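Local structure of receptor-like protein kinase ANXUR1 (Arabidopsis thaliana, 6FIG) at residues A5-C8 and G9-E12; G257-G260 and D261-L264. The protein is a receptor-like kinase of plant reproduction whose malectin-like ectodomain, the part described here, probably senses extracellular signals and passes them to a cytoplasmic serine/threonine kinase domain. All blocks are in the same frame, centred on the assembly; numbering follows the deposited sequence.

Contact 1: A5-C8 and G9-E12. With CA (calcium ion), chain I; EDO (1,2-ethanediol), chain J.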
ATOM      1  N   ALA A   5       5.370   1.561 -10.387  1.00 25.79           N
ATOM      2  CA  ALA A   5       5.871   0.267 -10.793  1.00 25.48           C
ATOM      3  C   ALA A   5       5.583   0.204 -12.291  1.00 25.97           C
ATOM      4  O   ALA A   5       4.428   0.009 -12.718  1.00 27.72           O
ATOM      5  CB  ALA A   5       5.180  -0.850 -10.055  1.00 25.80           C
ATOM      6  N   LEU A   6       6.631   0.437 -13.078  1.00 25.71           N
ATOM      7  CA  LEU A   6       6.530   0.545 -14.526  1.00 26.62           C
ATOM      8  C   LEU A   6       7.029  -0.734 -15.168  1.00 27.69           C
ATOM      9  O   LEU A   6       8.175  -1.143 -14.943  1.00 26.38           O
ATOM     10  CB  LEU A   6       7.358   1.711 -15.035  1.00 26.41           C
ATOM     11  CG  LEU A   6       7.163   3.059 -14.348  1.00 26.15           C
ATOM     12  CD1 LEU A   6       8.080   4.094 -14.967  1.00 26.18           C
ATOM     13  CD2 LEU A   6       5.695   3.486 -14.410  1.00 27.25           C
ATOM     14  N   SER A   7       6.169  -1.387 -15.948  1.00 29.01           N
ATOM     15  CA  SER A   7       6.607  -2.546 -16.712  1.00 29.99           C
ATOM     16  C   SER A   7       6.929  -2.029 -18.095  1.00 30.47           C
ATOM     17  O   SER A   7       6.030  -1.639 -18.852  1.00 31.68           O
ATOM     18  CB  SER A   7       5.555  -3.647 -16.776  1.00 31.41           C
ATOM     19  OG  SER A   7       6.101  -4.762 -17.480  1.00 31.99           O
ATOM     20  N   CYS A   8       8.217  -1.975 -18.402  1.00 29.66           N
ATOM     21  CA  CYS A   8       8.678  -1.349 -19.611  1.00 30.90           C
ATOM     22  C   CYS A   8       8.322  -2.234 -20.798  1.00 31.97           C
ATOM     23  O   CYS A   8       8.454  -3.457 -20.716  1.00 32.47           O
ATOM     24  CB  CYS A   8      10.175  -1.117 -19.520  1.00 30.77           C
ATOM     25  SG  CYS A   8      10.559  -0.197 -18.023  1.00 30.81           S
ATOM     26  N   GLY A   9       7.816  -1.606 -21.845  1.00 33.72           N
ATOM     27  CA  GLY A   9       7.418  -2.301 -23.065  1.00 35.57           C
ATOM     28  C   GLY A   9       5.985  -2.803 -23.095  1.00 37.59           C
ATOM     29  O   GLY A   9       5.601  -3.501 -24.039  1.00 38.77           O
ATOM     30  N   THR A  10       5.186  -2.469 -22.084  1.00 37.28           N
ATOM     31  CA  THR A  10       3.767  -2.836 -22.056  1.00 38.77           C
ATOM     32  C   THR A  10       2.924  -1.652 -22.482  1.00 39.47           C
ATOM     33  O   THR A  10       3.372  -0.504 -22.457  1.00 38.34           O
ATOM     34  CB  THR A  10       3.308  -3.303 -20.653  1.00 38.97           C
ATOM     35  OG1 THR A  10       3.545  -2.274 -19.681  1.00 37.45           O
ATOM     36  CG2 THR A  10       4.035  -4.568 -20.224  1.00 38.71           C
ATOM     37  N   SER A  11       1.701  -1.945 -22.893  1.00 40.57           N
ATOM     38  CA  SER A  11       0.722  -0.926 -23.245  1.00 42.40           C
ATOM     39  C   SER A  11      -0.585  -1.065 -22.442  1.00 43.11           C
ATOM     40  O   SER A  11      -1.520  -0.312 -22.679  1.00 45.81           O
ATOM     41  CB  SER A  11       0.431  -1.025 -24.743  1.00 44.57           C
ATOM     42  OG  SER A  11       0.003  -2.338 -25.033  1.00 47.37           O
ATOM     43  N   GLU A  12      -0.651  -2.025 -21.522  1.00 42.85           N
ATOM     44  CA  GLU A  12      -1.825  -2.245 -20.678  1.00 44.33           C
ATOM     45  C   GLU A  12      -1.345  -2.438 -19.250  1.00 41.72           C
ATOM     46  O   GLU A  12      -0.232  -2.917 -19.032  1.00 38.80           O
ATOM     47  CB  GLU A  12      -2.580  -3.509 -21.094  1.00 47.93           C
ATOM     48  CG  GLU A  12      -2.679  -3.742 -22.583  1.00 51.21           C
ATOM     49  CD  GLU A  12      -3.191  -5.135 -22.912  1.00 54.33           C
ATOM     50  OE1 GLU A  12      -4.140  -5.607 -22.248  1.00 58.04           O
ATOM     51  OE2 GLU A  12      -2.627  -5.761 -23.825  1.00 54.94           O
TER
HETATM   52 CA    CA I 502       8.291  -5.192 -18.891  1.00 43.55          CA
HETATM   53  C1  EDO J 510       0.632   1.149 -10.555  1.00 47.60           C
HETATM   54  O1  EDO J 510       1.228   0.167 -11.406  1.00 48.59           O
HETATM   55  C2  EDO J 510       1.782   1.945  -9.963  1.00 45.00           C
HETATM   56  O2  EDO J 510       2.642   2.429 -10.994  1.00 40.05           O

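Contact 2: G257-G260 and D261-L264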
ATOM      1  N   GLY A 257      22.472 -23.856  18.577  1.00 29.75           N
ATOM      2  CA  GLY A 257      21.643 -24.973  19.051  1.00 31.30           C
ATOM      3  C   GLY A 257      21.829 -25.286  20.530  1.00 31.99           C
ATOM      4  O   GLY A 257      22.470 -24.515  21.250  1.00 31.23           O
ATOM      5  N   PRO A 258      21.260 -26.412  20.994  1.00 34.02           N
ATOM      6  CA  PRO A 258      21.235 -26.748  22.427  1.00 34.89           C
ATOM      7  C   PRO A 258      22.518 -27.339  23.027  1.00 35.75           C
ATOM      8  O   PRO A 258      22.589 -27.430  24.250  1.00 36.47           O
ATOM      9  CB  PRO A 258      20.112 -27.794  22.507  1.00 36.52           C
ATOM     10  CG  PRO A 258      20.197 -28.495  21.194  1.00 37.29           C
ATOM     11  CD  PRO A 258      20.545 -27.424  20.192  1.00 35.73           C
ATOM     12  N   ASN A 259      23.477 -27.785  22.208  1.00 36.10           N
ATOM     13  CA  ASN A 259      24.736 -28.372  22.711  1.00 37.05           C
ATOM     14  C   ASN A 259      25.831 -27.316  22.819  1.00 34.74           C
ATOM     15  O   ASN A 259      26.532 -27.038  21.854  1.00 33.59           O
ATOM     16  CB  ASN A 259      25.219 -29.528  21.817  1.00 39.65           C
ATOM     17  CG  ASN A 259      26.358 -30.328  22.453  1.00 42.27           C
ATOM     18  OD1 ASN A 259      27.143 -29.802  23.262  1.00 42.99           O
ATOM     19  ND2 ASN A 259      26.429 -31.623  22.130  1.00 44.97           N
ATOM     20  N   GLY A 260      25.998 -26.767  24.018  1.00 34.10           N
ATOM     21  CA  GLY A 260      26.996 -25.722  24.257  1.00 33.02           C
ATOM     22  C   GLY A 260      28.432 -26.139  23.965  1.00 33.73           C
ATOM     23  O   GLY A 260      29.228 -25.316  23.547  1.00 32.61           O
ATOM     24  N   ASP A 261      28.778 -27.410  24.154  1.00 35.92           N
ATOM     25  CA  ASP A 261      30.155 -27.849  23.863  1.00 37.73           C
ATOM     26  C   ASP A 261      30.469 -27.731  22.386  1.00 37.78           C
ATOM     27  O   ASP A 261      31.508 -27.175  22.000  1.00 37.50           O
ATOM     28  CB  ASP A 261      30.415 -29.286  24.315  1.00 40.07           C
ATOM     29  CG  ASP A 261      31.839 -29.737  24.000  1.00 42.07           C
ATOM     30  OD1 ASP A 261      32.775 -29.344  24.743  1.00 41.86           O
ATOM     31  OD2 ASP A 261      32.032 -30.463  23.000  1.00 44.22           O
ATOM     32  N   ILE A 262      29.538 -28.228  21.568  1.00 38.53           N
ATOM     33  CA  ILE A 262      29.639 -28.158  20.117  1.00 39.15           C
ATOM     34  C   ILE A 262      29.671 -26.682  19.684  1.00 35.51           C
ATOM     35  O   ILE A 262      30.481 -26.299  18.849  1.00 35.65           O
ATOM     36  CB  ILE A 262      28.456 -28.904  19.439  1.00 41.53           C
ATOM     37  CG1 ILE A 262      28.588 -30.414  19.659  1.00 45.32           C
ATOM     38  CG2 ILE A 262      28.359 -28.564  17.958  1.00 41.72           C
ATOM     39  CD1 ILE A 262      27.386 -31.232  19.206  1.00 47.07           C
ATOM     40  N   ASN A 263      28.797 -25.866  20.268  1.00 33.19           N
ATOM     41  CA  ASN A 263      28.734 -24.433  19.959  1.00 31.16           C
ATOM     42  C   ASN A 263      30.057 -23.704  20.219  1.00 31.10           C
ATOM     43  O   ASN A 263      30.528 -22.936  19.389  1.00 30.12           O
ATOM     44  CB  ASN A 263      27.593 -23.750  20.715  1.00 29.85           C
ATOM     45  CG  ASN A 263      26.219 -24.301  20.348  1.00 29.88           C
ATOM     46  OD1 ASN A 263      26.077 -25.109  19.403  1.00 30.48           O
ATOM     47  ND2 ASN A 263      25.215 -23.913  21.120  1.00 28.32           N
ATOM     48  N   LEU A 264      30.680 -24.010  21.352  1.00 32.39           N
ATOM     49  CA  LEU A 264      31.978 -23.436  21.701  1.00 33.43           C
ATOM     50  C   LEU A 264      33.133 -23.820  20.772  1.00 35.95           C
ATOM     51  O   LEU A 264      34.181 -23.162  20.788  1.00 38.09           O
ATOM     52  CB  LEU A 264      32.346 -23.817  23.139  1.00 33.83           C
ATOM     53  CG  LEU A 264      31.508 -23.089  24.188  1.00 32.79           C
ATOM     54  CD1 LEU A 264      31.603 -23.800  25.513  1.00 33.79           C
ATOM     55  CD2 LEU A 264      31.974 -21.648  24.326  1.00 32.27           C
TER
HETATM   56  O   HOH W   1      24.199 -27.147  19.298  1.00 32.70           O

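Contact 1: A5-C8 and G9-E12
Thr10 turns back on Ser7, and its hydroxyl gives the strongest bond between 5-8 and 9-12: Thr10 OG1 donates to Ser7 O at 2.7 Å. The donor meets that carbonyl at a C=O...donor angle of 142° and is tilted from its plane. Thr10 OG1 lies between its own backbone N and carbonyl carbon (chi1 58°), which turns it back to Ser7. A second, weak bond reaches the same oxygen, from Thr10 N to Ser7 O at 3.4 Å, so Ser7 O is gripped by the backbone and the side chain of one residue.

Ser7 and Cys8 also bind a calcium ion. Ser7 OG reaches it at 2.6 Å and Cys8 O at 2.5 Å; Pro51, Thr54 and Asn154 complete the site. With Ser7 OG set opposite the backbone N, the hydroxyl reaches the metal beside the carbonyl of the next residue. The ion probably polarises both of these oxygens.

Packing adds little between the segments: the methyl Thr10 CG2 rests 3.4 Å from Ser7 OG, itself a calcium ligand. Cys8 turns its side chain from the turn toward Ile153, Ile156 and Arg56, and Thr10 touches Pro24 and Thr54. Gly9, with a positive phi, fills a place where a side chain would be jammed against the preceding carbonyl. Near the start of the strand, Ala5 N donates to O2 of a 1,2-ethanediol at 2.9 Å, probably a guest from the crystallisation liquor.

The whole is a type II beta turn from Ser7 to Thr10, with glycine in its third position, closing strand 4-7 as it leaves the sheet between strands 21-24 and 151-161 and supplying two ligands to a calcium site of the malectin-like ectodomain.

Contact 2: G257-G260 and D261-L264
Gly257 O takes a hydrogen bond from Asn263 ND2 at 2.8 Å, tying the loop to the first turn of helix 260-264, whose N-cap is Asn259. The donor stands 46° out of the Gly257 carbonyl plane, although the acceptor lies almost in the amide plane of Asn263. The same ND2 also bonds to Tyr360 O, which together with Gly257 fixes the rotation of this buried amide. Past Pro258, Asn259 N donates to a water at 3.1 Å, and the same water lies 2.8 Å from Asn263 OD1, within reach as a donor.

The cap itself follows. Asn259 CG lies anti to the backbone N (chi1 -169°), which brings OD1 over the helix start, where it accepts weak bonds from Ile262 N at 3.3 Å and, at 3.0 Å, from the N of Asp261, whose OD2 forms a salt bridge with Lys265. The side chains of Asn259 and Ile262 cross at about a right angle, with Ile262 CD1 against Asn259 ND2. Asn259 O accepts from Asn263 N at 3.0 Å, an i to i+4 backbone bond of the helix. Gly260 O receives Leu264 N at 2.9 Å, while Leu264 CG lies 3.3 Å from that same Gly260 O.

In the fold
Contact 1 and contact 2 lie on opposite sides of the chain's centre, their own centres about 52 Å apart and their nearest atoms about 41 Å apart, so neither touches the other. Both belong to the malectin-like region, 5-8/9-12 early in the chain and 257-260/261-264 much later. Each follows a strand: the first turns out of strand 4-7, the second leads from strand 252-255 into a short helix. Their bound groups differ: contact 1 supplies two ligands to calcium, whereas in contact 2 the Leu264 side chain lies about 6 Å from an N-acetylglucosamine of a glycan whose pocket includes Asn267.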